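Local structure of pyridine synthase TbtD (Thermobispora bispora, 5WA4) at residues E[9-14]-E[126-131]; E[45-50]-E[57-62]; E[211-216]-E[338-343]. The protein probably catalyses the [4+2] aza-cycloaddition that forms the pyridine of the thiopeptide thiomuracin, and binds a leader peptide. All coordinates share one frame; numbering follows the deposited sequence.

Interaction 1: E[9-14]-E[126-131]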
loop_
_atom_site.group_PDB
_atom_site.type_symbol
_atom_site.label_atom_id
_atom_site.label_comp_id
_atom_site.label_asym_id
_atom_site.label_seq_id
_atom_site.Cartn_x
_atom_site.Cartn_y
_atom_site.Cartn_z
ATOM N N ARG E 9 -4.831 8.372 -46.440
ATOM C CA ARG E 9 -5.185 7.743 -45.164
ATOM C C ARG E 9 -4.664 6.300 -45.037
ATOM O O ARG E 9 -4.121 5.730 -45.988
ATOM C CB ARG E 9 -6.704 7.784 -44.932
ATOM C CG ARG E 9 -7.035 7.989 -43.454
ATOM C CD ARG E 9 -8.494 8.284 -43.193
ATOM N NE ARG E 9 -8.976 9.467 -43.908
ATOM C CZ ARG E 9 -10.114 10.100 -43.624
ATOM N NH1 ARG E 9 -10.883 9.666 -42.633
ATOM N NH2 ARG E 9 -10.483 11.166 -44.329
ATOM N N TRP E 10 -4.815 5.734 -43.841
ATOM C CA TRP E 10 -4.314 4.398 -43.525
ATOM C C TRP E 10 -5.386 3.343 -43.710
ATOM O O TRP E 10 -6.399 3.364 -43.011
ATOM C CB TRP E 10 -3.808 4.332 -42.089
ATOM C CG TRP E 10 -2.459 4.904 -41.899
ATOM C CD1 TRP E 10 -2.145 6.045 -41.224
ATOM C CD2 TRP E 10 -1.225 4.366 -42.376
ATOM N NE1 TRP E 10 -0.790 6.249 -41.250
ATOM C CE2 TRP E 10 -0.197 5.225 -41.954
ATOM C CE3 TRP E 10 -0.881 3.226 -43.114
ATOM C CZ2 TRP E 10 1.146 5.001 -42.249
ATOM C CZ3 TRP E 10 0.447 2.998 -43.408
ATOM C CH2 TRP E 10 1.447 3.882 -42.981
ATOM N N TRP E 11 -5.151 2.422 -44.642
ATOM C CA TRP E 11 -6.087 1.340 -44.899
ATOM C C TRP E 11 -5.638 0.043 -44.223
ATOM O O TRP E 11 -4.438 -0.214 -44.069
ATOM C CB TRP E 11 -6.246 1.125 -46.402
ATOM C CG TRP E 11 -6.741 2.334 -47.133
ATOM C CD1 TRP E 11 -6.001 3.213 -47.881
ATOM C CD2 TRP E 11 -8.094 2.815 -47.175
ATOM N NE1 TRP E 11 -6.814 4.200 -48.392
ATOM C CE2 TRP E 11 -8.102 3.977 -47.974
ATOM C CE3 TRP E 11 -9.298 2.374 -46.614
ATOM C CZ2 TRP E 11 -9.266 4.697 -48.227
ATOM C CZ3 TRP E 11 -10.449 3.093 -46.864
ATOM C CH2 TRP E 11 -10.426 4.241 -47.663
ATOM N N ARG E 12 -6.609 -0.779 -43.833
ATOM C CA ARG E 12 -6.323 -1.996 -43.083
ATOM C C ARG E 12 -6.696 -3.274 -43.826
ATOM O O ARG E 12 -7.729 -3.349 -44.489
ATOM C CB ARG E 12 -7.046 -1.966 -41.742
ATOM C CG ARG E 12 -6.574 -0.876 -40.821
ATOM C CD ARG E 12 -7.321 -0.924 -39.508
ATOM N NE ARG E 12 -8.703 -0.482 -39.653
ATOM C CZ ARG E 12 -9.603 -0.573 -38.684
ATOM N NH1 ARG E 12 -9.254 -1.090 -37.512
ATOM N NH2 ARG E 12 -10.843 -0.147 -38.880
ATOM N N PHE E 13 -5.843 -4.284 -43.693
ATOM C CA PHE E 13 -6.142 -5.600 -44.233
ATOM C C PHE E 13 -5.898 -6.673 -43.182
ATOM O O PHE E 13 -4.952 -6.577 -42.396
ATOM C CB PHE E 13 -5.301 -5.866 -45.482
ATOM C CG PHE E 13 -5.806 -5.153 -46.710
ATOM C CD1 PHE E 13 -6.911 -5.630 -47.396
ATOM C CD2 PHE E 13 -5.188 -4.000 -47.166
ATOM C CE1 PHE E 13 -7.386 -4.972 -48.520
ATOM C CE2 PHE E 13 -5.658 -3.343 -48.291
ATOM C CZ PHE E 13 -6.759 -3.827 -48.965
ATOM N N ARG E 14 -6.763 -7.686 -43.165
ATOM C CA ARG E 14 -6.589 -8.826 -42.282
ATOM C C ARG E 14 -6.300 -10.125 -43.066
ATOM O O ARG E 14 -7.141 -10.585 -43.837
ATOM C CB ARG E 14 -7.826 -9.021 -41.409
ATOM C CG ARG E 14 -7.589 -10.046 -40.302
ATOM C CD ARG E 14 -8.839 -10.562 -39.617
ATOM N NE ARG E 14 -8.512 -11.751 -38.830
ATOM C CZ ARG E 14 -8.249 -11.754 -37.524
ATOM N NH1 ARG E 14 -8.280 -10.620 -36.834
ATOM N NH2 ARG E 14 -7.958 -12.891 -36.904
ATOM N N GLU E 126 -10.388 -4.317 -44.093
ATOM C CA GLU E 126 -10.958 -3.855 -42.824
ATOM C C GLU E 126 -11.240 -2.355 -42.820
ATOM O O GLU E 126 -11.789 -1.817 -41.854
ATOM C CB GLU E 126 -10.038 -4.230 -41.640
ATOM C CG GLU E 126 -10.126 -5.714 -41.191
ATOM C CD GLU E 126 -9.347 -6.018 -39.913
ATOM O OE1 GLU E 126 -8.439 -5.245 -39.551
ATOM O OE2 GLU E 126 -9.652 -7.029 -39.253
ATOM N N GLY E 127 -10.894 -1.680 -43.906
ATOM C CA GLY E 127 -11.185 -0.264 -44.006
ATOM C C GLY E 127 -10.136 0.516 -43.254
ATOM O O GLY E 127 -9.109 -0.023 -42.877
ATOM N N GLU E 128 -10.418 1.783 -42.998
ATOM C CA GLU E 128 -9.403 2.714 -42.541
ATOM C C GLU E 128 -9.389 3.016 -41.042
ATOM O O GLU E 128 -10.424 2.974 -40.379
ATOM C CB GLU E 128 -9.588 4.012 -43.301
ATOM C CG GLU E 128 -11.012 4.502 -43.216
ATOM C CD GLU E 128 -11.244 5.733 -44.042
ATOM O OE1 GLU E 128 -11.024 6.844 -43.521
ATOM O OE2 GLU E 128 -11.648 5.582 -45.213
ATOM N N ARG E 129 -8.201 3.322 -40.525
ATOM C CA ARG E 129 -8.050 3.807 -39.159
ATOM C C ARG E 129 -8.919 5.043 -38.989
ATOM O O ARG E 129 -8.964 5.876 -39.893
ATOM C CB ARG E 129 -6.588 4.137 -38.856
ATOM C CG ARG E 129 -5.654 2.943 -38.895
ATOM C CD ARG E 129 -4.451 3.184 -38.009
ATOM N NE ARG E 129 -4.861 3.398 -36.628
ATOM C CZ ARG E 129 -4.022 3.618 -35.626
ATOM N NH1 ARG E 129 -2.714 3.642 -35.850
ATOM N NH2 ARG E 129 -4.490 3.804 -34.399
ATOM N N PRO E 130 -9.606 5.161 -37.834
ATOM C CA PRO E 130 -10.654 6.158 -37.547
ATOM C C PRO E 130 -10.521 7.501 -38.276
ATOM O O PRO E 130 -10.972 7.581 -39.427
ATOM C CB PRO E 130 -10.543 6.361 -36.029
ATOM C CG PRO E 130 -9.827 5.172 -35.506
ATOM C CD PRO E 130 -9.370 4.311 -36.658
ATOM N N GLU E 131 -9.942 8.521 -37.639
ATOM C CA GLU E 131 -9.764 9.818 -38.301
ATOM C C GLU E 131 -8.387 10.453 -37.943
ATOM O O GLU E 131 -7.509 10.489 -38.815
ATOM C CB GLU E 131 -10.949 10.759 -37.980
ATOM C CG GLU E 131 -12.334 10.314 -38.492
ATOM C CD GLU E 131 -12.402 10.147 -40.009
ATOM O OE1 GLU E 131 -11.810 10.981 -40.730
ATOM O OE2 GLU E 131 -13.046 9.180 -40.482
#
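Arg9 bends at chi3, while Glu128 sets its CG between the backbone N and the carbonyl carbon (chi1 52°) and runs on extended. These torsions bring guanidinium and carboxylate together. Arg9 NH1 lies 3.0 Å from Glu128 OE1 in a salt bridge. The two planes are 76° apart, so the groups meet steeply and not as a flat two-pronged pair. Glu131 folds back at chi2, and its OE1 also approaches the same NH1, but too closely for the length to be trusted. The arginine charge probably serves both carboxylates. The Glu128 side chain lies alongside the indole of Trp11 and points the same way, its carboxylate plane 83° from the ring. The indole NE1 of Trp11 bonds to Thr62 O.

Strands 9-16 and 123-128 run antiparallel in a four-stranded antiparallel sheet, and 123-128 is an outermost strand within this chain. Trp11 and Glu128 are a non-hydrogen-bonded pair. Glu126 N gives a nearly straight bond of 2.9 Å to Arg12 O, and Arg129 N bonds to Trp10 O at 3.1 Å. Gly127 O is gripped twice by one residue. Arg12 N reaches it at 2.8 Å and Arg12 NE at 3.3 Å, from opposite faces of the carbonyl plane. Trp11 packs on Leu67 of helix 64-85, whereas Trp10 packs on Ala141 of helix 135-159. Further along, Arg14 CB rests 3.5 Å from Glu126 OE2, but the Arg14 guanidinium goes on to Arg51 O and Asp16.

Interaction 2: E[45-50]-E[57-62]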
loop_
_atom_site.group_PDB
_atom_site.type_symbol
_atom_site.label_atom_id
_atom_site.label_comp_id
_atom_site.label_asym_id
_atom_site.label_seq_id
_atom_site.Cartn_x
_atom_site.Cartn_y
_atom_site.Cartn_z
ATOM N N TYR E 45 3.376 -1.275 -44.081
ATOM C CA TYR E 45 3.943 -2.130 -43.048
ATOM C C TYR E 45 2.923 -3.166 -42.596
ATOM O O TYR E 45 1.716 -3.039 -42.858
ATOM C CB TYR E 45 4.461 -1.300 -41.855
ATOM C CG TYR E 45 3.421 -0.741 -40.893
ATOM C CD1 TYR E 45 2.782 0.470 -41.147
ATOM C CD2 TYR E 45 3.125 -1.391 -39.698
ATOM C CE1 TYR E 45 1.847 1.005 -40.246
ATOM C CE2 TYR E 45 2.193 -0.860 -38.790
ATOM C CZ TYR E 45 1.558 0.339 -39.072
ATOM O OH TYR E 45 0.642 0.870 -38.182
ATOM N N PHE E 46 3.420 -4.209 -41.936
ATOM C CA PHE E 46 2.560 -5.274 -41.444
ATOM C C PHE E 46 2.875 -5.541 -39.982
ATOM O O PHE E 46 3.979 -5.249 -39.513
ATOM C CB PHE E 46 2.714 -6.563 -42.295
ATOM C CG PHE E 46 4.149 -6.967 -42.546
ATOM C CD1 PHE E 46 4.787 -7.865 -41.719
ATOM C CD2 PHE E 46 4.863 -6.424 -43.605
ATOM C CE1 PHE E 46 6.101 -8.224 -41.944
ATOM C CE2 PHE E 46 6.188 -6.781 -43.834
ATOM C CZ PHE E 46 6.804 -7.677 -43.003
ATOM N N LEU E 47 1.889 -6.081 -39.272
ATOM C CA LEU E 47 2.073 -6.550 -37.904
ATOM C C LEU E 47 1.450 -7.941 -37.665
ATOM O O LEU E 47 0.425 -8.300 -38.288
ATOM C CB LEU E 47 1.452 -5.555 -36.924
ATOM C CG LEU E 47 1.967 -4.116 -36.913
ATOM C CD1 LEU E 47 0.997 -3.234 -36.155
ATOM C CD2 LEU E 47 3.368 -4.038 -36.324
ATOM N N ARG E 48 2.045 -8.709 -36.749
ATOM C CA ARG E 48 1.394 -9.924 -36.259
ATOM C C ARG E 48 0.496 -9.618 -35.078
ATOM O O ARG E 48 0.808 -8.743 -34.274
ATOM C CB ARG E 48 2.415 -10.969 -35.831
ATOM C CG ARG E 48 3.548 -11.121 -36.775
ATOM C CD ARG E 48 4.612 -11.951 -36.164
ATOM N NE ARG E 48 5.752 -12.077 -37.062
ATOM C CZ ARG E 48 6.434 -13.204 -37.250
ATOM N NH1 ARG E 48 6.046 -14.306 -36.640
ATOM N NH2 ARG E 48 7.490 -13.237 -38.063
ATOM N N HIS E 49 -0.599 -10.355 -34.968
ATOM C CA HIS E 49 -1.470 -10.297 -33.802
ATOM C C HIS E 49 -2.246 -11.627 -33.597
ATOM O O HIS E 49 -2.433 -12.402 -34.542
ATOM C CB HIS E 49 -2.466 -9.140 -33.922
ATOM C CG HIS E 49 -3.040 -8.712 -32.609
ATOM N ND1 HIS E 49 -4.221 -9.220 -32.112
ATOM C CD2 HIS E 49 -2.583 -7.840 -31.676
ATOM C CE1 HIS E 49 -4.472 -8.673 -30.933
ATOM N NE2 HIS E 49 -3.494 -7.831 -30.648
ATOM N N TRP E 50 -2.729 -11.823 -32.364
ATOM C CA TRP E 50 -3.353 -13.046 -31.880
ATOM C C TRP E 50 -4.868 -13.129 -31.982
ATOM O O TRP E 50 -5.432 -14.222 -31.952
ATOM C CB TRP E 50 -2.986 -13.261 -30.409
ATOM C CG TRP E 50 -3.269 -12.085 -29.506
ATOM C CD1 TRP E 50 -2.402 -11.089 -29.175
ATOM C CD2 TRP E 50 -4.504 -11.783 -28.814
ATOM N NE1 TRP E 50 -3.003 -10.190 -28.333
ATOM C CE2 TRP E 50 -4.284 -10.583 -28.094
ATOM C CE3 TRP E 50 -5.756 -12.404 -28.739
ATOM C CZ2 TRP E 50 -5.284 -9.992 -27.307
ATOM C CZ3 TRP E 50 -6.744 -11.814 -27.952
ATOM C CH2 TRP E 50 -6.498 -10.619 -27.246
ATOM N N ARG E 57 -1.689 -8.172 -39.847
ATOM C CA ARG E 57 -2.390 -6.922 -40.082
ATOM C C ARG E 57 -1.575 -6.142 -41.088
ATOM O O ARG E 57 -0.405 -5.830 -40.823
ATOM C CB ARG E 57 -2.583 -6.150 -38.771
ATOM C CG ARG E 57 -4.006 -6.180 -38.266
ATOM C CD ARG E 57 -4.194 -7.006 -37.009
ATOM N NE ARG E 57 -4.030 -6.247 -35.772
ATOM C CZ ARG E 57 -4.928 -6.166 -34.784
ATOM N NH1 ARG E 57 -6.108 -6.766 -34.864
ATOM N NH2 ARG E 57 -4.648 -5.441 -33.715
ATOM N N ILE E 58 -2.157 -5.867 -42.257
ATOM C CA ILE E 58 -1.453 -5.046 -43.252
ATOM C C ILE E 58 -1.964 -3.589 -43.277
ATOM O O ILE E 58 -3.174 -3.322 -43.356
ATOM C CB ILE E 58 -1.553 -5.649 -44.677
ATOM C CG1 ILE E 58 -0.789 -6.974 -44.750
ATOM C CG2 ILE E 58 -0.968 -4.688 -45.714
ATOM C CD1 ILE E 58 -1.233 -7.849 -45.871
ATOM N N TYR E 59 -1.024 -2.654 -43.198
ATOM C CA TYR E 59 -1.356 -1.241 -43.280
ATOM C C TYR E 59 -0.705 -0.636 -44.513
ATOM O O TYR E 59 0.502 -0.740 -44.678
ATOM C CB TYR E 59 -0.886 -0.505 -42.024
ATOM C CG TYR E 59 -1.455 -1.055 -40.730
ATOM C CD1 TYR E 59 -2.708 -0.668 -40.276
ATOM C CD2 TYR E 59 -0.739 -1.979 -39.974
ATOM C CE1 TYR E 59 -3.224 -1.176 -39.093
ATOM C CE2 TYR E 59 -1.242 -2.492 -38.799
ATOM C CZ TYR E 59 -2.481 -2.090 -38.358
ATOM O OH TYR E 59 -2.975 -2.607 -37.179
ATOM N N VAL E 60 -1.502 -0.029 -45.389
ATOM C CA VAL E 60 -0.949 0.756 -46.499
ATOM C C VAL E 60 -1.590 2.150 -46.551
ATOM O O VAL E 60 -2.794 2.305 -46.314
ATOM C CB VAL E 60 -1.144 0.056 -47.853
ATOM C CG1 VAL E 60 -0.275 0.717 -48.917
ATOM C CG2 VAL E 60 -0.790 -1.411 -47.746
ATOM N N SER E 61 -0.797 3.179 -46.836
ATOM C CA SER E 61 -1.382 4.520 -46.873
ATOM C C SER E 61 -1.347 5.146 -48.257
ATOM O O SER E 61 -0.293 5.561 -48.744
ATOM C CB SER E 61 -0.696 5.453 -45.867
ATOM O OG SER E 61 0.684 5.568 -46.111
ATOM N N THR E 62 -2.524 5.183 -48.876
ATOM C CA THR E 62 -2.775 5.930 -50.105
ATOM C C THR E 62 -4.224 6.386 -50.123
ATOM O O THR E 62 -4.913 6.307 -49.113
ATOM C CB THR E 62 -2.484 5.101 -51.382
ATOM O OG1 THR E 62 -2.715 3.712 -51.117
ATOM C CG2 THR E 62 -1.060 5.326 -51.885
#
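Tyr45 and Tyr59 pair across a beta hairpin made by strands 44-49 and 55-62. Both rings sit on the tightly packed side. Their planes are 23° apart but slid, so the rings barely overlap. Tyr45 CG sits between the backbone N and the carbonyl carbon (chi1 76°), which brings the ring end nearer the other strand. Tyr59 CB then sits over the ring face, 4.0 Å from the Tyr45 centroid, in a CH-pi contact. Leu47 CD1 adds to this cluster at 3.5 Å from Tyr59 CE2. Tyr144 of helix 135-159 packs against both Tyr45 and Leu47. Two hydrogen-bonded pairs, Tyr45 with Tyr59 and Leu47 with Arg57, hold the backbones, with Phe46 and Ile58 between them on the other face. Tyr59 N bonds to Tyr45 O at 2.8 Å.

The far end is looser and partly exposed. Here the Arg57 chain bends at chi2 and chi3 and lays its guanidinium flat on the His49 ring. The planes are 8° apart and the centres 4.2 Å. His49 ND1 is bonded to Arg51 N, which helps to fix the ring. On the opposite face of the His49 ring, Trp50 CD1 lies 3.6 Å above the plane.

Interaction 3: E[211-216]-E[338-343]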
loop_
_atom_site.group_PDB
_atom_site.type_symbol
_atom_site.label_atom_id
_atom_site.label_comp_id
_atom_site.label_asym_id
_atom_site.label_seq_id
_atom_site.Cartn_x
_atom_site.Cartn_y
_atom_site.Cartn_z
ATOM N N LEU E 211 19.615 -20.332 -14.032
ATOM C CA LEU E 211 19.640 -21.126 -15.248
ATOM C C LEU E 211 20.270 -20.280 -16.362
ATOM O O LEU E 211 21.062 -20.781 -17.166
ATOM C CB LEU E 211 18.239 -21.582 -15.623
ATOM C CG LEU E 211 17.748 -22.901 -15.020
ATOM C CD1 LEU E 211 16.250 -23.063 -15.300
ATOM C CD2 LEU E 211 18.569 -24.102 -15.545
ATOM N N TRP E 212 19.931 -18.988 -16.374
ATOM C CA TRP E 212 20.473 -18.027 -17.336
ATOM C C TRP E 212 21.907 -17.632 -16.978
ATOM O O TRP E 212 22.788 -17.727 -17.824
ATOM C CB TRP E 212 19.567 -16.787 -17.426
ATOM C CG TRP E 212 18.254 -17.073 -18.141
ATOM C CD1 TRP E 212 17.915 -18.229 -18.778
ATOM C CD2 TRP E 212 17.117 -16.196 -18.272
ATOM N NE1 TRP E 212 16.649 -18.130 -19.300
ATOM C CE2 TRP E 212 16.135 -16.906 -19.001
ATOM C CE3 TRP E 212 16.842 -14.892 -17.852
ATOM C CZ2 TRP E 212 14.898 -16.343 -19.321
ATOM C CZ3 TRP E 212 15.605 -14.337 -18.168
ATOM C CH2 TRP E 212 14.654 -15.061 -18.898
ATOM N N ARG E 213 22.152 -17.214 -15.734
ATOM C CA ARG E 213 23.520 -16.882 -15.293
ATOM C C ARG E 213 24.480 -18.068 -15.484
ATOM O O ARG E 213 25.671 -17.864 -15.690
ATOM C CB ARG E 213 23.550 -16.413 -13.821
ATOM C CG ARG E 213 22.414 -15.461 -13.432
ATOM C CD ARG E 213 22.831 -14.209 -12.671
ATOM N NE ARG E 213 22.518 -14.182 -11.233
ATOM C CZ ARG E 213 22.175 -13.067 -10.573
ATOM N NH1 ARG E 213 22.065 -11.908 -11.229
ATOM N NH2 ARG E 213 21.912 -13.094 -9.266
ATOM N N ASP E 214 23.959 -19.298 -15.437
ATOM C CA ASP E 214 24.754 -20.506 -15.700
ATOM C C ASP E 214 24.987 -20.696 -17.198
ATOM O O ASP E 214 26.115 -20.887 -17.637
ATOM C CB ASP E 214 24.075 -21.763 -15.136
ATOM C CG ASP E 214 24.200 -21.876 -13.620
ATOM O OD1 ASP E 214 24.607 -20.887 -12.975
ATOM O OD2 ASP E 214 23.863 -22.945 -13.066
ATOM N N HIS E 215 23.913 -20.664 -17.978
ATOM C CA HIS E 215 24.013 -20.768 -19.426
ATOM C C HIS E 215 24.938 -19.706 -19.997
ATOM O O HIS E 215 25.579 -19.911 -21.024
ATOM C CB HIS E 215 22.644 -20.632 -20.081
ATOM C CG HIS E 215 22.708 -20.518 -21.571
ATOM N ND1 HIS E 215 23.007 -21.589 -22.384
ATOM C CD2 HIS E 215 22.557 -19.452 -22.390
ATOM C CE1 HIS E 215 23.009 -21.193 -23.644
ATOM N NE2 HIS E 215 22.742 -19.901 -23.676
ATOM N N TYR E 216 25.005 -18.558 -19.341
ATOM C CA TYR E 216 25.931 -17.545 -19.794
ATOM C C TYR E 216 27.375 -18.009 -19.583
ATOM O O TYR E 216 28.164 -18.055 -20.531
ATOM C CB TYR E 216 25.696 -16.212 -19.083
ATOM C CG TYR E 216 26.778 -15.219 -19.414
ATOM C CD1 TYR E 216 26.851 -14.631 -20.676
ATOM C CD2 TYR E 216 27.758 -14.912 -18.485
ATOM C CE1 TYR E 216 27.856 -13.733 -20.985
ATOM C CE2 TYR E 216 28.758 -14.034 -18.777
ATOM C CZ TYR E 216 28.809 -13.444 -20.025
ATOM O OH TYR E 216 29.831 -12.567 -20.286
ATOM N N VAL E 338 17.495 -12.989 -24.143
ATOM C CA VAL E 338 18.491 -12.202 -24.882
ATOM C C VAL E 338 18.970 -10.923 -24.128
ATOM O O VAL E 338 20.178 -10.676 -24.045
ATOM C CB VAL E 338 17.951 -11.831 -26.261
ATOM C CG1 VAL E 338 18.742 -10.703 -26.861
ATOM C CG2 VAL E 338 17.986 -13.059 -27.158
ATOM N N CYS E 339 18.051 -10.143 -23.544
ATOM C CA CYS E 339 18.472 -8.976 -22.752
ATOM C C CYS E 339 19.284 -9.429 -21.561
ATOM O O CYS E 339 20.255 -8.782 -21.180
ATOM C CB CYS E 339 17.296 -8.136 -22.239
ATOM S SG CYS E 339 16.180 -7.436 -23.479
ATOM N N HIS E 340 18.877 -10.522 -20.939
ATOM C CA HIS E 340 19.594 -10.940 -19.757
ATOM C C HIS E 340 21.034 -11.335 -20.136
ATOM O O HIS E 340 21.994 -11.006 -19.419
ATOM C CB HIS E 340 18.879 -12.080 -19.062
ATOM C CG HIS E 340 19.548 -12.514 -17.803
ATOM N ND1 HIS E 340 19.212 -12.002 -16.570
ATOM C CD2 HIS E 340 20.579 -13.368 -17.592
ATOM C CE1 HIS E 340 19.986 -12.545 -15.647
ATOM N NE2 HIS E 340 20.830 -13.372 -16.243
ATOM N N LEU E 341 21.186 -12.003 -21.276
ATOM C CA LEU E 341 22.516 -12.387 -21.744
ATOM C C LEU E 341 23.338 -11.171 -22.195
ATOM O O LEU E 341 24.559 -11.146 -22.027
ATOM C CB LEU E 341 22.407 -13.412 -22.881
ATOM C CG LEU E 341 21.890 -14.791 -22.441
ATOM C CD1 LEU E 341 21.540 -15.693 -23.621
ATOM C CD2 LEU E 341 22.920 -15.440 -21.528
ATOM N N ALA E 342 22.689 -10.156 -22.763
ATOM C CA ALA E 342 23.438 -8.957 -23.134
ATOM C C ALA E 342 24.015 -8.343 -21.887
ATOM O O ALA E 342 25.200 -8.022 -21.855
ATOM C CB ALA E 342 22.587 -7.970 -23.857
ATOM N N ALA E 343 23.202 -8.228 -20.845
ATOM C CA ALA E 343 23.664 -7.535 -19.641
ATOM C C ALA E 343 24.783 -8.307 -18.917
ATOM O O ALA E 343 25.711 -7.702 -18.376
ATOM C CB ALA E 343 22.490 -7.254 -18.691
#
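Trp212 and His340 cross obliquely between helices 205-218 and 332-352. Their ring planes are 52° apart, neither stacked nor edge-to-face. Trp212 CE3 lies over one face of the imidazole, 3.6 Å from His340 CG. The CB of Trp212 adds to this, 3.6 Å from His340 CD2. With CG anti to the backbone N (chi1 -178°), the His340 ring is carried to Trp212. Arg213 crosses the histidine at about a right angle. Its CG meets the ring edge, 3.8 Å from His340 NE2.

Leu341 makes the second half of the contact. It and Tyr216 slide past each other in opposite directions, with Leu341 CD2 3.8 Å from Tyr216 CB and at the edge of the phenol ring. The other methyl, CD1, meets the edge of the His215 ring at 4.1 Å from CD2 of His215. The helix segments cross at -55° with axes 10.0 Å apart. This is helix packing within the helical part of the chain, beside the bound leader peptide. Trp212 and Leu341 each pack on an apolar side chain of that peptide, and Asp214 forms a salt bridge to Arg188 of the second subunit.

No hydrogen bond crosses between the segments. Tyr216 OH bonds to Asp348, and His215 ND1 to Arg218, while His215 NE2 makes a weak bond to the peptide backbone. The helices thus meet by van der Waals packing, and the polar ends of Tyr216, His215 and Asp214 are held by partners beyond the two segments.

Interactions 1 and 2 belong to one sheet, with centres 9 Å apart. Strands 9-16 and 55-62 are neighbours in it, and probable backbone hydrogen bonds join them: Trp11 N to Val60 O and Phe13 N to Ile58 O, both 2.9 Å. Along the chain, interaction 2 is nested inside the loop closed by interaction 1. Interaction 3 lies on the opposite side of the chain's centre. Its centre is about 41 Å from that of interaction 1 and about 33 Å from that of interaction 2. The nearest atoms of interactions 2 and 3 are about 15 Å apart. Of the three, interaction 3 is the one beside the bound leader peptide and the second subunit.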